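PDB 5UAO: tryptophane-5-halogenase, which probably chlorinates a peptide tryptophan at C5 with the help of FAD, a step in the biosynthesis of the lanthipeptide NAI-107. Local coordinates for residues S426-E429 against P430-L434. Residues are numbered along the deposited sequence; the frame is centred on the assembly and turned at random.
Sequences SGIE and PLLRL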
ATOM      1  N   SER A 426     -12.137  -4.629 -15.868  1.00 30.19           N
ATOM      2  CA  SER A 426     -12.657  -3.467 -15.181  1.00 31.05           C
ATOM      3  C   SER A 426     -11.797  -3.022 -14.074  1.00 30.07           C
ATOM      4  O   SER A 426     -11.594  -1.837 -13.898  1.00 31.47           O
ATOM      5  CB  SER A 426     -14.118  -3.680 -14.705  1.00 35.57           C
ATOM      6  OG  SER A 426     -14.348  -4.853 -13.977  1.00 29.86           O
ATOM      7  N   GLY A 427     -11.235  -3.941 -13.316  1.00 32.26           N
ATOM      8  CA  GLY A 427     -10.548  -3.548 -12.090  1.00 30.82           C
ATOM      9  C   GLY A 427      -9.162  -2.945 -12.323  1.00 34.04           C
ATOM     10  O   GLY A 427      -8.525  -2.385 -11.383  1.00 37.51           O
ATOM     11  N   ILE A 428      -8.647  -3.075 -13.545  1.00 30.79           N
ATOM     12  CA  ILE A 428      -7.336  -2.499 -13.868  1.00 27.18           C
ATOM     13  C   ILE A 428      -7.432  -1.470 -14.996  1.00 24.96           C
ATOM     14  O   ILE A 428      -6.480  -0.831 -15.394  1.00 23.21           O
ATOM     15  CB  ILE A 428      -6.333  -3.619 -14.171  1.00 30.78           C
ATOM     16  CG1 ILE A 428      -4.935  -3.125 -14.224  1.00 32.16           C
ATOM     17  CG2 ILE A 428      -6.672  -4.366 -15.461  1.00 34.29           C
ATOM     18  CD1 ILE A 428      -3.944  -4.255 -14.387  1.00 36.32           C
ATOM     19  N   GLU A 429      -8.631  -1.264 -15.473  1.00 26.23           N
ATOM     20  CA  GLU A 429      -8.875  -0.296 -16.491  1.00 29.98           C
ATOM     21  C   GLU A 429      -8.395   1.119 -16.129  1.00 27.56           C
ATOM     22  O   GLU A 429      -7.835   1.794 -16.967  1.00 26.55           O
ATOM     23  CB  GLU A 429     -10.389  -0.398 -16.761  1.00 38.41           C
ATOM     24  CG  GLU A 429     -11.068   0.693 -17.533  1.00 57.20           C
ATOM     25  CD  GLU A 429     -10.404   0.934 -18.845  1.00 71.06           C
ATOM     26  OE1 GLU A 429      -9.741  -0.012 -19.337  1.00 80.08           O
ATOM     27  OE2 GLU A 429     -10.543   2.073 -19.358  1.00 77.88           O
ATOM     28  N   PRO A 430      -8.541   1.561 -14.870  1.00 26.09           N
ATOM     29  CA  PRO A 430      -8.020   2.915 -14.589  1.00 26.40           C
ATOM     30  C   PRO A 430      -6.518   2.976 -14.748  1.00 26.41           C
ATOM     31  O   PRO A 430      -5.977   3.932 -15.250  1.00 27.70           O
ATOM     32  CB  PRO A 430      -8.418   3.145 -13.127  1.00 26.62           C
ATOM     33  CG  PRO A 430      -9.609   2.266 -12.892  1.00 27.61           C
ATOM     34  CD  PRO A 430      -9.422   1.047 -13.794  1.00 25.95           C
ATOM     35  N   LEU A 431      -5.838   1.902 -14.367  1.00 28.58           N
ATOM     36  CA  LEU A 431      -4.385   1.805 -14.575  1.00 28.98           C
ATOM     37  C   LEU A 431      -4.023   1.743 -16.079  1.00 29.54           C
ATOM     38  O   LEU A 431      -3.042   2.360 -16.509  1.00 29.55           O
ATOM     39  CB  LEU A 431      -3.869   0.545 -13.848  1.00 30.53           C
ATOM     40  CG  LEU A 431      -2.371   0.321 -13.886  1.00 32.34           C
ATOM     41  CD1 LEU A 431      -1.679   1.505 -13.260  1.00 33.87           C
ATOM     42  CD2 LEU A 431      -1.972  -0.935 -13.129  1.00 35.12           C
ATOM     43  N   LEU A 432      -4.829   1.043 -16.879  1.00 31.68           N
ATOM     44  CA  LEU A 432      -4.583   0.984 -18.357  1.00 32.15           C
ATOM     45  C   LEU A 432      -4.677   2.353 -19.043  1.00 32.36           C
ATOM     46  O   LEU A 432      -3.909   2.639 -19.995  1.00 32.50           O
ATOM     47  CB  LEU A 432      -5.521   0.037 -19.073  1.00 32.40           C
ATOM     48  CG  LEU A 432      -5.409  -1.432 -18.619  1.00 36.47           C
ATOM     49  CD1 LEU A 432      -6.458  -2.310 -19.278  1.00 38.00           C
ATOM     50  CD2 LEU A 432      -4.027  -2.032 -18.824  1.00 38.81           C
ATOM     51  N   ARG A 433      -5.573   3.196 -18.534  1.00 31.56           N
ATOM     52  CA  ARG A 433      -5.752   4.574 -19.050  1.00 31.04           C
ATOM     53  C   ARG A 433      -4.576   5.417 -18.725  1.00 31.61           C
ATOM     54  O   ARG A 433      -4.177   6.286 -19.554  1.00 33.16           O
ATOM     55  CB  ARG A 433      -7.024   5.230 -18.524  1.00 37.15           C
ATOM     56  CG  ARG A 433      -8.285   4.529 -18.983  1.00 43.11           C
ATOM     57  CD  ARG A 433      -9.495   5.442 -19.082  1.00 52.59           C
ATOM     58  NE  ARG A 433     -10.761   4.706 -19.025  1.00 68.14           N
ATOM     59  CZ  ARG A 433     -11.354   4.253 -17.902  1.00 83.15           C
ATOM     60  NH1 ARG A 433     -10.809   4.430 -16.683  1.00 75.34           N
ATOM     61  NH2 ARG A 433     -12.512   3.591 -17.995  1.00 92.10           N
ATOM     62  N   LEU A 434      -3.959   5.187 -17.558  1.00 30.42           N
ATOM     63  CA  LEU A 434      -2.713   5.862 -17.205  1.00 30.43           C
ATOM     64  C   LEU A 434      -1.559   5.455 -18.143  1.00 37.01           C
ATOM     65  O   LEU A 434      -0.819   6.309 -18.707  1.00 30.77           O
ATOM     66  CB  LEU A 434      -2.322   5.524 -15.794  1.00 33.20           C
ATOM     67  CG  LEU A 434      -3.093   6.111 -14.590  1.00 37.63           C
ATOM     68  CD1 LEU A 434      -2.387   5.765 -13.263  1.00 40.99           C
ATOM     69  CD2 LEU A 434      -3.269   7.621 -14.682  1.00 37.61           C
TER
HETATM   70  O   HOH W   1      -6.826   0.159 -12.049  1.00 36.53           O
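Glu429 reaches along the first turn of helix 429-437 to Arg433. Its CB lies beside Pro430 CD, 3.4 Å away, as the peptide link between them dictates. CG is anti to the backbone N (chi1 165°), and a bend at chi2 (54°) turns the chain towards the arginine. CG meets Arg433 NH2 at 3.3 Å. As modelled, CD lies over one guanidinium face, nearer its edge than its centre, and the carboxylate and guanidinium planes are 85° apart. OE1 touches Leu432 CD1 at 4.0 Å. OE2 forms a salt bridge with Arg433 NE, but it crowds the guanidinium, so its place and the carboxylate's tilt are doubtful. Arg433 NH1 also pairs with Asp384 of the second subunit, which puts the charges at the subunit interface.

An alpha helix begins here, with proline in its first turn. Its first i to i+4 bonds run from Leu432 N to Ile428 O (2.9 Å) and from Arg433 N to Glu429 O (3.1 Å). A water accepts from Leu431 N and donates to Gly427 O. On the buried side Ile428 CG1 packs on Leu431 CB at 3.8 Å. Ile428 also rests on Trp399 and Ile403 of helix 383-406, while Leu431 touches Leu441 and Ala455.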